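Long-range contacts in calcium homeostasis modulator protein 5 (Homo sapiens, PDB 7D60), which assembles into undecameric, cone-shaped membrane channels that may form large pores, with gating and ion conductance probably regulated by membrane lipids: residues 41-46 against 156-161; 54-59 against 113-118; 90-95 against 268-273; 146-151 against 161-166. All coordinates share one frame; numbering follows the deposited sequence.

Contact 1 of 4, residues 41-46 against 156-161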
loop_
_atom_site.group_PDB
_atom_site.type_symbol
_atom_site.label_atom_id
_atom_site.label_comp_id
_atom_site.label_asym_id
_atom_site.label_seq_id
_atom_site.Cartn_x
_atom_site.Cartn_y
_atom_site.Cartn_z
ATOM N N CYS A 41 18.465 -8.636 43.930
ATOM C CA CYS A 41 19.028 -9.283 45.101
ATOM C C CYS A 41 19.236 -8.266 46.218
ATOM O O CYS A 41 19.771 -7.183 45.977
ATOM C CB CYS A 41 20.359 -9.948 44.732
ATOM S SG CYS A 41 21.200 -10.956 45.984
ATOM N N PRO A 42 18.817 -8.572 47.436
ATOM C CA PRO A 42 19.176 -7.740 48.581
ATOM C C PRO A 42 20.617 -8.040 48.979
ATOM O O PRO A 42 21.309 -8.849 48.373
ATOM C CB PRO A 42 18.184 -8.181 49.653
ATOM C CG PRO A 42 17.946 -9.594 49.351
ATOM C CD PRO A 42 18.057 -9.756 47.860
ATOM N N CYS A 43 21.075 -7.380 50.023
ATOM C CA CYS A 43 22.438 -7.603 50.466
ATOM C C CYS A 43 22.455 -7.798 51.965
ATOM O O CYS A 43 23.236 -7.202 52.705
ATOM C CB CYS A 43 23.316 -6.469 49.963
ATOM S SG CYS A 43 23.915 -6.806 48.283
ATOM N N SER A 44 21.564 -8.666 52.415
ATOM C CA SER A 44 21.233 -8.886 53.809
ATOM C C SER A 44 21.568 -10.323 54.182
ATOM O O SER A 44 22.209 -11.050 53.425
ATOM C CB SER A 44 19.755 -8.587 54.046
ATOM O OG SER A 44 19.417 -7.288 53.595
ATOM N N THR A 45 21.122 -10.731 55.365
ATOM C CA THR A 45 21.230 -12.123 55.777
ATOM C C THR A 45 20.165 -13.010 55.148
ATOM O O THR A 45 20.202 -14.226 55.349
ATOM C CB THR A 45 21.140 -12.235 57.297
ATOM O OG1 THR A 45 19.984 -11.528 57.759
ATOM C CG2 THR A 45 22.377 -11.646 57.946
ATOM N N GLU A 46 19.220 -12.437 54.404
ATOM C CA GLU A 46 18.199 -13.195 53.694
ATOM C C GLU A 46 18.563 -13.417 52.232
ATOM O O GLU A 46 17.678 -13.464 51.377
ATOM C CB GLU A 46 16.848 -12.492 53.798
ATOM C CG GLU A 46 16.901 -11.005 53.482
ATOM C CD GLU A 46 15.540 -10.332 53.558
ATOM O OE1 GLU A 46 15.216 -9.747 54.614
ATOM O OE2 GLU A 46 14.795 -10.381 52.556
ATOM N N VAL A 156 28.424 -8.416 47.543
ATOM C CA VAL A 156 29.146 -8.308 46.281
ATOM C C VAL A 156 28.207 -8.112 45.093
ATOM O O VAL A 156 28.639 -7.631 44.040
ATOM C CB VAL A 156 30.052 -9.547 46.108
ATOM C CG1 VAL A 156 29.263 -10.762 45.649
ATOM C CG2 VAL A 156 31.213 -9.260 45.175
ATOM N N SER A 157 26.920 -8.431 45.238
ATOM C CA SER A 157 25.989 -8.269 44.128
ATOM C C SER A 157 25.555 -6.819 43.972
ATOM O O SER A 157 25.563 -6.275 42.863
ATOM C CB SER A 157 24.771 -9.170 44.329
ATOM O OG SER A 157 25.106 -10.531 44.143
ATOM N N CYS A 158 25.187 -6.170 45.078
ATOM C CA CYS A 158 24.693 -4.798 45.061
ATOM C C CYS A 158 25.787 -3.765 44.828
ATOM O O CYS A 158 25.468 -2.582 44.677
ATOM C CB CYS A 158 23.990 -4.463 46.384
ATOM S SG CYS A 158 22.804 -5.675 47.020
ATOM N N GLY A 159 27.052 -4.170 44.789
ATOM C CA GLY A 159 28.131 -3.218 44.918
ATOM C C GLY A 159 28.222 -2.756 46.361
ATOM O O GLY A 159 27.744 -3.430 47.281
ATOM N N LYS A 160 28.820 -1.576 46.547
ATOM C CA LYS A 160 28.952 -0.903 47.845
ATOM C C LYS A 160 29.675 -1.787 48.864
ATOM O O LYS A 160 29.150 -2.126 49.925
ATOM C CB LYS A 160 27.587 -0.441 48.381
ATOM C CG LYS A 160 26.701 0.256 47.359
ATOM C CD LYS A 160 25.231 0.005 47.650
ATOM C CE LYS A 160 24.794 0.685 48.937
ATOM N NZ LYS A 160 23.331 0.532 49.185
ATOM N N THR A 161 30.892 -2.177 48.505
ATOM C CA THR A 161 31.749 -2.953 49.388
ATOM C C THR A 161 33.144 -2.356 49.320
ATOM O O THR A 161 33.634 -2.045 48.229
ATOM C CB THR A 161 31.772 -4.426 48.985
ATOM O OG1 THR A 161 30.429 -4.885 48.814
ATOM C CG2 THR A 161 32.402 -5.254 50.082
#
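A disulfide between Cys-43 and Cys-158 ties the short extracellular loop joining S1 to S2 to the longer extracellular loop that runs from S3 to S4. It is one of two neighbouring disulfides that tie the S1-S2 loop to the rest of the extracellular end: next to it, Cys-41 is bonded to Cys-127 at the extracellular end of S3, so the 41-46 loop is held covalently at two points two residues apart. The intervening Pro-42 turns the other way, onto Asn-47 and Tyr-50 of helix 47-68 and onto Leu-173 of a neighbouring subunit. In both cysteines of the 43-158 bridge SG is anti to the carbonyl carbon and lies beside the backbone N, with chi1 -86° in Cys-43 and -47° in Cys-158, and Cys-43 SG meets Cys-158 SG at 2.0 Å, with the Cys-43 and Cys-158 CA atoms 6.5 Å apart. The S-S torsion is +112°, a right-handed twist. Apart from the bridge the touch is light. Cys-158 SG lies near two successive carbonyl oxygens, 3.5 Å from Cys-41 O and 3.8 Å from Pro-42 O. Ser-157 hydrogen-bonds through its hydroxyl to Glu-126, the neighbour of Cys-127, so the S3-S4 loop is also held to S3 beside the second disulfide. The serine methylene completes the contact: Ser-157 CB comes to 4.3 Å from Cys-41 SG.

Contact 2 of 4, residues 54-59 against 113-118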
loop_
_atom_site.group_PDB
_atom_site.type_symbol
_atom_site.label_atom_id
_atom_site.label_comp_id
_atom_site.label_asym_id
_atom_site.label_seq_id
_atom_site.Cartn_x
_atom_site.Cartn_y
_atom_site.Cartn_z
ATOM N N PHE A 54 13.444 -18.361 44.158
ATOM C CA PHE A 54 13.281 -18.087 42.734
ATOM C C PHE A 54 13.795 -19.214 41.847
ATOM O O PHE A 54 13.511 -19.213 40.648
ATOM C CB PHE A 54 14.000 -16.797 42.362
ATOM C CG PHE A 54 13.133 -15.579 42.402
ATOM C CD1 PHE A 54 12.852 -14.952 43.601
ATOM C CD2 PHE A 54 12.624 -15.045 41.234
ATOM C CE1 PHE A 54 12.070 -13.828 43.633
ATOM C CE2 PHE A 54 11.843 -13.922 41.262
ATOM C CZ PHE A 54 11.566 -13.312 42.463
ATOM N N LEU A 55 14.548 -20.158 42.400
ATOM C CA LEU A 55 15.055 -21.319 41.686
ATOM C C LEU A 55 14.079 -22.490 41.738
ATOM O O LEU A 55 13.784 -23.100 40.709
ATOM C CB LEU A 55 16.402 -21.726 42.287
ATOM C CG LEU A 55 17.510 -22.372 41.464
ATOM C CD1 LEU A 55 17.763 -21.613 40.193
ATOM C CD2 LEU A 55 18.761 -22.421 42.301
ATOM N N PHE A 56 13.554 -22.800 42.921
ATOM C CA PHE A 56 12.809 -24.030 43.141
ATOM C C PHE A 56 11.297 -23.857 43.196
ATOM O O PHE A 56 10.580 -24.843 43.017
ATOM C CB PHE A 56 13.272 -24.696 44.437
ATOM C CG PHE A 56 14.627 -25.313 44.338
ATOM C CD1 PHE A 56 14.880 -26.304 43.412
ATOM C CD2 PHE A 56 15.651 -24.904 45.169
ATOM C CE1 PHE A 56 16.130 -26.875 43.316
ATOM C CE2 PHE A 56 16.902 -25.474 45.075
ATOM C CZ PHE A 56 17.139 -26.457 44.149
ATOM N N ALA A 57 10.790 -22.666 43.455
ATOM C CA ALA A 57 9.340 -22.505 43.492
ATOM C C ALA A 57 8.681 -22.466 42.111
ATOM O O ALA A 57 7.568 -22.984 41.989
ATOM C CB ALA A 57 8.939 -21.274 44.309
ATOM N N PRO A 58 9.262 -21.879 41.049
ATOM C CA PRO A 58 8.678 -22.122 39.722
ATOM C C PRO A 58 8.885 -23.533 39.202
ATOM O O PRO A 58 8.229 -23.907 38.227
ATOM C CB PRO A 58 9.384 -21.095 38.832
ATOM C CG PRO A 58 9.741 -20.040 39.729
ATOM C CD PRO A 58 10.173 -20.721 40.970
ATOM N N ALA A 59 9.770 -24.325 39.800
ATOM C CA ALA A 59 9.876 -25.726 39.420
ATOM C C ALA A 59 8.809 -26.572 40.097
ATOM O O ALA A 59 8.383 -27.584 39.538
ATOM C CB ALA A 59 11.266 -26.262 39.757
ATOM N N MET A 113 13.825 -28.478 32.775
ATOM C CA MET A 113 14.129 -27.433 31.809
ATOM C C MET A 113 14.093 -26.039 32.420
ATOM O O MET A 113 14.668 -25.115 31.845
ATOM C CB MET A 113 13.161 -27.499 30.631
ATOM C CG MET A 113 13.377 -28.696 29.724
ATOM S SD MET A 113 12.726 -28.492 28.057
ATOM C CE MET A 113 11.302 -27.466 28.372
ATOM N N TRP A 114 13.428 -25.861 33.561
ATOM C CA TRP A 114 13.490 -24.578 34.251
ATOM C C TRP A 114 14.800 -24.431 35.006
ATOM O O TRP A 114 15.429 -23.372 34.961
ATOM C CB TRP A 114 12.307 -24.424 35.206
ATOM C CG TRP A 114 12.502 -23.336 36.215
ATOM C CD1 TRP A 114 12.889 -23.477 37.513
ATOM C CD2 TRP A 114 12.331 -21.938 36.002
ATOM N NE1 TRP A 114 12.975 -22.258 38.116
ATOM C CE2 TRP A 114 12.635 -21.293 37.209
ATOM C CE3 TRP A 114 11.948 -21.167 34.904
ATOM C CZ2 TRP A 114 12.565 -19.918 37.352
ATOM C CZ3 TRP A 114 11.880 -19.805 35.048
ATOM C CH2 TRP A 114 12.186 -19.192 36.263
ATOM N N LEU A 115 15.222 -25.484 35.705
ATOM C CA LEU A 115 16.423 -25.440 36.525
ATOM C C LEU A 115 17.696 -25.302 35.707
ATOM O O LEU A 115 18.713 -24.865 36.243
ATOM C CB LEU A 115 16.510 -26.700 37.373
ATOM C CG LEU A 115 15.896 -26.637 38.758
ATOM C CD1 LEU A 115 15.710 -28.031 39.294
ATOM C CD2 LEU A 115 16.799 -25.840 39.665
ATOM N N SER A 116 17.667 -25.668 34.433
ATOM C CA SER A 116 18.838 -25.569 33.580
ATOM C C SER A 116 18.996 -24.187 32.973
ATOM O O SER A 116 20.113 -23.678 32.894
ATOM C CB SER A 116 18.754 -26.613 32.473
ATOM O OG SER A 116 18.776 -27.914 33.015
ATOM N N VAL A 117 17.902 -23.574 32.531
ATOM C CA VAL A 117 17.969 -22.220 31.998
ATOM C C VAL A 117 18.218 -21.217 33.118
ATOM O O VAL A 117 18.888 -20.200 32.913
ATOM C CB VAL A 117 16.679 -21.921 31.210
ATOM C CG1 VAL A 117 16.693 -20.535 30.595
ATOM C CG2 VAL A 117 16.499 -22.946 30.120
ATOM N N ALA A 118 17.730 -21.500 34.325
ATOM C CA ALA A 118 17.976 -20.606 35.448
ATOM C C ALA A 118 19.411 -20.701 35.946
ATOM O O ALA A 118 19.931 -19.732 36.504
ATOM C CB ALA A 118 17.003 -20.909 36.582
#
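Leu-55 and Ala-59 on S2 lie level with Leu-115 and Trp-114 on S3 across two helices that run nearly antiparallel, their segment axes 155° apart in direction and 9.4 Å apart at the closest approach. S2 is kinked here. Pro-58 has no N-H to give, and the N of Ala-59 makes just a weak bond, to Phe-56 O, so the carbonyl of Leu-55 misses its usual partner one turn on. The indole of Trp-114 supplies one. Its CG stands anti to the backbone N (chi1 164°), which sends the ring across to S2, and NE1 donates to Leu-55 O at 2.8 Å with an N-H...O angle of 140°. The oxygen lies in the indole plane, while the donor is tilted from the carbonyl plane. Pro-58 CB sits over one indole face, a CH-pi contact 4.0 Å from the six-membered ring centroid. Beside this, Leu-115 CD2 meets Leu-55 CG and Phe-56 CE1, and Leu-55 CD1 touches Ala-118 CB at 3.8 Å. A phenylalanine in place of Trp-114 would probably leave Leu-55 O without that donor in the buried helix interface. One polar bond thus probably offsets part of the lost helical bonding within an apolar membrane seam.

Contact 3 of 4, residues 90-95 against 268-273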
loop_
_atom_site.group_PDB
_atom_site.type_symbol
_atom_site.label_atom_id
_atom_site.label_comp_id
_atom_site.label_asym_id
_atom_site.label_seq_id
_atom_site.Cartn_x
_atom_site.Cartn_y
_atom_site.Cartn_z
ATOM N N ARG A 90 -4.947 -58.953 40.196
ATOM C CA ARG A 90 -4.335 -60.089 40.877
ATOM C C ARG A 90 -3.149 -60.652 40.107
ATOM O O ARG A 90 -2.145 -61.041 40.712
ATOM C CB ARG A 90 -5.379 -61.180 41.118
ATOM C CG ARG A 90 -6.490 -60.769 42.070
ATOM C CD ARG A 90 -6.130 -61.064 43.524
ATOM N NE ARG A 90 -5.264 -60.040 44.106
ATOM C CZ ARG A 90 -5.697 -58.890 44.612
ATOM N NH1 ARG A 90 -6.993 -58.611 44.620
ATOM N NH2 ARG A 90 -4.833 -58.019 45.115
ATOM N N GLY A 91 -3.245 -60.708 38.778
ATOM C CA GLY A 91 -2.149 -61.253 37.994
ATOM C C GLY A 91 -0.956 -60.318 37.933
ATOM O O GLY A 91 0.187 -60.735 38.139
ATOM N N HIS A 92 -1.206 -59.042 37.654
ATOM C CA HIS A 92 -0.155 -58.036 37.529
ATOM C C HIS A 92 -0.357 -57.021 38.647
ATOM O O HIS A 92 -0.961 -55.967 38.442
ATOM C CB HIS A 92 -0.198 -57.366 36.154
ATOM C CG HIS A 92 -0.392 -58.322 35.020
ATOM N ND1 HIS A 92 -1.631 -58.808 34.659
ATOM C CD2 HIS A 92 0.495 -58.883 34.165
ATOM C CE1 HIS A 92 -1.499 -59.629 33.634
ATOM N NE2 HIS A 92 -0.219 -59.692 33.313
ATOM N N SER A 93 0.178 -57.325 39.828
ATOM C CA SER A 93 0.017 -56.432 40.967
ATOM C C SER A 93 1.003 -55.273 40.954
ATOM O O SER A 93 0.866 -54.359 41.771
ATOM C CB SER A 93 0.166 -57.215 42.273
ATOM O OG SER A 93 -0.174 -56.409 43.388
ATOM N N CYS A 94 1.983 -55.288 40.054
ATOM C CA CYS A 94 3.009 -54.258 39.992
ATOM C C CYS A 94 2.895 -53.395 38.743
ATOM O O CYS A 94 3.803 -52.610 38.460
ATOM C CB CYS A 94 4.396 -54.901 40.069
ATOM S SG CYS A 94 5.699 -53.855 40.775
ATOM N N ARG A 95 1.808 -53.523 37.982
ATOM C CA ARG A 95 1.600 -52.638 36.844
ATOM C C ARG A 95 1.131 -51.252 37.277
ATOM O O ARG A 95 1.377 -50.273 36.564
ATOM C CB ARG A 95 0.607 -53.269 35.857
ATOM C CG ARG A 95 0.480 -52.499 34.552
ATOM C CD ARG A 95 -0.232 -53.202 33.432
ATOM N NE ARG A 95 -0.666 -52.225 32.436
ATOM C CZ ARG A 95 0.119 -51.668 31.515
ATOM N NH1 ARG A 95 1.405 -51.989 31.425
ATOM N NH2 ARG A 95 -0.391 -50.785 30.670
ATOM N N LEU A 268 -7.460 -51.464 33.654
ATOM C CA LEU A 268 -6.120 -51.185 33.163
ATOM C C LEU A 268 -5.666 -52.322 32.256
ATOM O O LEU A 268 -5.807 -53.496 32.607
ATOM C CB LEU A 268 -5.162 -51.012 34.340
ATOM C CG LEU A 268 -3.898 -50.197 34.108
ATOM C CD1 LEU A 268 -4.261 -48.778 33.720
ATOM C CD2 LEU A 268 -3.058 -50.210 35.366
ATOM N N HIS A 269 -5.118 -51.973 31.097
ATOM C CA HIS A 269 -4.856 -52.934 30.034
ATOM C C HIS A 269 -3.404 -53.391 30.049
ATOM O O HIS A 269 -2.488 -52.566 30.010
ATOM C CB HIS A 269 -5.194 -52.330 28.673
ATOM C CG HIS A 269 -4.894 -53.237 27.522
ATOM N ND1 HIS A 269 -5.222 -54.574 27.523
ATOM C CD2 HIS A 269 -4.292 -52.998 26.335
ATOM C CE1 HIS A 269 -4.836 -55.121 26.386
ATOM N NE2 HIS A 269 -4.270 -54.186 25.646
ATOM N N SER A 270 -3.202 -54.706 30.078
ATOM C CA SER A 270 -1.885 -55.316 29.947
ATOM C C SER A 270 -1.932 -56.347 28.830
ATOM O O SER A 270 -2.843 -57.177 28.793
ATOM C CB SER A 270 -1.450 -55.980 31.251
ATOM O OG SER A 270 -2.332 -57.032 31.593
ATOM N N PHE A 271 -0.948 -56.302 27.936
ATOM C CA PHE A 271 -0.954 -57.172 26.768
ATOM C C PHE A 271 -0.630 -58.612 27.144
ATOM O O PHE A 271 0.212 -58.875 28.004
ATOM C CB PHE A 271 0.051 -56.672 25.728
ATOM C CG PHE A 271 -0.121 -57.293 24.371
ATOM C CD1 PHE A 271 -1.000 -56.747 23.453
ATOM C CD2 PHE A 271 0.603 -58.421 24.006
ATOM C CE1 PHE A 271 -1.162 -57.316 22.206
ATOM C CE2 PHE A 271 0.440 -58.997 22.761
ATOM C CZ PHE A 271 -0.442 -58.440 21.861
ATOM N N HIS A 272 -1.307 -59.547 26.479
ATOM C CA HIS A 272 -0.997 -60.967 26.552
ATOM C C HIS A 272 -0.848 -61.498 25.135
ATOM O O HIS A 272 -1.706 -61.250 24.285
ATOM C CB HIS A 272 -2.083 -61.745 27.293
ATOM C CG HIS A 272 -2.088 -61.507 28.769
ATOM N ND1 HIS A 272 -3.189 -61.021 29.440
ATOM C CD2 HIS A 272 -1.125 -61.683 29.702
ATOM C CE1 HIS A 272 -2.904 -60.909 30.725
ATOM N NE2 HIS A 272 -1.658 -61.306 30.910
ATOM N N GLN A 273 0.239 -62.221 24.881
ATOM C CA GLN A 273 0.515 -62.680 23.528
ATOM C C GLN A 273 -0.225 -63.960 23.164
ATOM O O GLN A 273 -0.233 -64.332 21.988
ATOM C CB GLN A 273 2.020 -62.874 23.337
ATOM C CG GLN A 273 2.606 -64.060 24.064
ATOM C CD GLN A 273 4.083 -63.888 24.347
ATOM O OE1 GLN A 273 4.585 -62.766 24.438
ATOM N NE2 GLN A 273 4.792 -65.000 24.479
#
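Arg-95 reaches Ser-270 and His-269 with CG anti to the backbone N (chi1 -172°) and its chain extended as far as NE, while His-92 swings its ring to the same loop with CG beside the backbone N (chi1 -44°). The aliphatic part of the arginine lies against the serine, Arg-95 CD to Ser-270 CB being 3.7 Å. The guanidinium then turns one face to the backbone, with His-269 O over it, 2.8 Å from Arg-95 NH2. The N-H bonds lie in the guanidinium plane and do not aim at an oxygen placed there, so this is proximity of charge and dipole and not a hydrogen bond. Ser-270 OG sits over one face of the His-92 ring, 3.4 Å from His-92 CE1. At the edge of that ring, near its plane, comes His-272, whose NE2 is 3.2 Å from His-92 CE1; the two imidazoles meet rim to rim with planes at 39°. Replacing Arg-95 with an alanine would probably leave His-269 O without its nearby positive charge and uncover Ser-270 CB. The contact joins the cytoplasmic loop leading into S3 to the C-terminal region, and with the imidazoles rim to rim a positive charge on both would probably be unfavourable.

Contact 4 of 4, residues 146-151 against 161-166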
loop_
_atom_site.group_PDB
_atom_site.type_symbol
_atom_site.label_atom_id
_atom_site.label_comp_id
_atom_site.label_asym_id
_atom_site.label_seq_id
_atom_site.Cartn_x
_atom_site.Cartn_y
_atom_site.Cartn_z
ATOM N N PRO A 146 41.526 -10.494 50.004
ATOM C CA PRO A 146 41.745 -9.915 51.336
ATOM C C PRO A 146 40.804 -10.489 52.387
ATOM O O PRO A 146 39.853 -11.217 52.101
ATOM C CB PRO A 146 41.489 -8.417 51.126
ATOM C CG PRO A 146 40.899 -8.292 49.762
ATOM C CD PRO A 146 41.427 -9.437 48.984
ATOM N N LYS A 147 41.081 -10.120 53.640
ATOM C CA LYS A 147 40.426 -10.746 54.785
ATOM C C LYS A 147 38.972 -10.326 54.952
ATOM O O LYS A 147 38.248 -10.951 55.732
ATOM C CB LYS A 147 41.198 -10.432 56.066
ATOM C CG LYS A 147 41.237 -11.584 57.050
ATOM C CD LYS A 147 41.347 -11.089 58.480
ATOM C CE LYS A 147 41.145 -12.226 59.467
ATOM N NZ LYS A 147 40.950 -11.736 60.859
ATOM N N GLU A 148 38.522 -9.290 54.242
ATOM C CA GLU A 148 37.125 -8.883 54.264
ATOM C C GLU A 148 36.282 -9.614 53.221
ATOM O O GLU A 148 35.214 -9.121 52.843
ATOM C CB GLU A 148 37.015 -7.371 54.070
ATOM C CG GLU A 148 38.006 -6.796 53.079
ATOM C CD GLU A 148 37.978 -5.281 53.046
ATOM O OE1 GLU A 148 37.011 -4.692 53.571
ATOM O OE2 GLU A 148 38.927 -4.679 52.503
ATOM N N CYS A 149 36.743 -10.767 52.741
ATOM C CA CYS A 149 35.932 -11.642 51.908
ATOM C C CYS A 149 35.097 -12.609 52.729
ATOM O O CYS A 149 34.058 -13.071 52.250
ATOM C CB CYS A 149 36.826 -12.434 50.948
ATOM S SG CYS A 149 35.984 -13.180 49.528
ATOM N N TRP A 150 35.521 -12.917 53.951
ATOM C CA TRP A 150 34.809 -13.847 54.813
ATOM C C TRP A 150 33.674 -13.193 55.586
ATOM O O TRP A 150 32.985 -13.888 56.339
ATOM C CB TRP A 150 35.779 -14.490 55.805
ATOM C CG TRP A 150 36.555 -15.637 55.252
ATOM C CD1 TRP A 150 36.344 -16.961 55.495
ATOM C CD2 TRP A 150 37.682 -15.564 54.373
ATOM N NE1 TRP A 150 37.264 -17.718 54.818
ATOM C CE2 TRP A 150 38.097 -16.885 54.120
ATOM C CE3 TRP A 150 38.378 -14.512 53.772
ATOM C CZ2 TRP A 150 39.175 -17.179 53.292
ATOM C CZ3 TRP A 150 39.446 -14.807 52.951
ATOM C CH2 TRP A 150 39.837 -16.128 52.721
ATOM N N GLU A 151 33.471 -11.885 55.439
ATOM C CA GLU A 151 32.459 -11.192 56.225
ATOM C C GLU A 151 31.514 -10.391 55.344
ATOM O O GLU A 151 30.323 -10.281 55.646
ATOM C CB GLU A 151 33.122 -10.275 57.253
ATOM C CG GLU A 151 33.519 -10.972 58.540
ATOM C CD GLU A 151 34.955 -11.463 58.517
ATOM O OE1 GLU A 151 35.720 -11.028 57.631
ATOM O OE2 GLU A 151 35.319 -12.284 59.383
ATOM N N THR A 161 30.892 -2.177 48.505
ATOM C CA THR A 161 31.749 -2.953 49.388
ATOM C C THR A 161 33.144 -2.356 49.320
ATOM O O THR A 161 33.634 -2.045 48.229
ATOM C CB THR A 161 31.772 -4.426 48.985
ATOM O OG1 THR A 161 30.429 -4.885 48.814
ATOM C CG2 THR A 161 32.402 -5.254 50.082
ATOM N N SER A 162 33.776 -2.181 50.477
ATOM C CA SER A 162 35.071 -1.505 50.543
ATOM C C SER A 162 36.218 -2.515 50.485
ATOM O O SER A 162 37.008 -2.659 51.415
ATOM C CB SER A 162 35.152 -0.646 51.799
ATOM O OG SER A 162 36.239 0.260 51.730
ATOM N N MET A 163 36.289 -3.238 49.372
ATOM C CA MET A 163 37.413 -4.131 49.116
ATOM C C MET A 163 37.868 -4.019 47.662
ATOM O O MET A 163 38.016 -5.022 46.964
ATOM C CB MET A 163 37.103 -5.579 49.500
ATOM C CG MET A 163 35.791 -6.141 48.998
ATOM S SD MET A 163 35.476 -7.797 49.636
ATOM C CE MET A 163 37.047 -8.584 49.314
ATOM N N LEU A 164 38.091 -2.770 47.196
ATOM C CA LEU A 164 38.828 -2.462 45.966
ATOM C C LEU A 164 38.171 -3.013 44.704
ATOM O O LEU A 164 38.540 -4.101 44.250
ATOM C CB LEU A 164 40.273 -2.960 46.062
ATOM C CG LEU A 164 41.286 -2.245 45.171
ATOM C CD1 LEU A 164 41.252 -0.750 45.423
ATOM C CD2 LEU A 164 42.678 -2.795 45.411
ATOM N N PRO A 165 37.183 -2.291 44.122
ATOM C CA PRO A 165 36.226 -2.869 43.152
ATOM C C PRO A 165 36.737 -3.613 41.918
ATOM O O PRO A 165 35.920 -4.112 41.140
ATOM C CB PRO A 165 35.433 -1.637 42.699
ATOM C CG PRO A 165 35.561 -0.671 43.811
ATOM C CD PRO A 165 36.931 -0.861 44.356
ATOM N N THR A 166 38.048 -3.691 41.693
ATOM C CA THR A 166 38.550 -4.703 40.775
ATOM C C THR A 166 38.549 -6.091 41.400
ATOM O O THR A 166 38.642 -7.082 40.671
ATOM C CB THR A 166 39.962 -4.355 40.301
ATOM O OG1 THR A 166 40.882 -4.484 41.391
ATOM C CG2 THR A 166 40.006 -2.935 39.761
#
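The carboxylate of Glu-148 is the flat group turned to the other segment: Ser-162 O lies ahead of it and tilted out of its plane, 3.0 Å from Glu-148 OE1 and from Glu-148 OE2, and Met-163 CB lies 3.6 Å from Glu-148 OE2. All three oxygens are acceptors, so the approach is no bond as modelled, and its exact closeness is doubtful at this resolution. Met-163 has the largest share of the contact. Its CG sits between the backbone N and the carbonyl carbon (chi1 48°), and the chain runs out past Glu-148 in the opposite direction before bending at chi3 (-48°), which brings the methyl to Pro-146. There Met-163 CE is 3.9 Å from Pro-146 CG, and SD is 3.5 Å from Glu-148 O. Both sides belong to the extracellular loop between S3 and S4, and Met-163 closes an inverse gamma turn centred on Ser-162, its N bonding weakly to Thr-161 O. In the other segment, Cys-149 N bonds to Pro-146 O, closing a turn. Cys-149 is also bridged to Cys-142 and touches Leu-171 of helix 168-203, while its CB comes to 4.2 Å from Met-163 CE.

Contact 2 is the buried one, S2 against S3 inside the membrane; contacts 1 and 3 lie at the surface on opposite sides of the chain's centre, extracellular and cytoplasmic, and contact 4 is partly buried. Contacts 1 and 4 draw on the same S3-S4 loop, their centres 13 Å apart, and overlap at Thr-161, which makes no contact across either. The chemistry follows the place: a covalent bridge outside in contact 1, apolar packing with one indole bond in contact 2, arginine and histidines in contact 3, a methionine packed on a proline and a cysteine in contact 4. Contacts 1 and 2 both reach the same neighbouring subunit, contact 2 nested in the loop contact 1 closes.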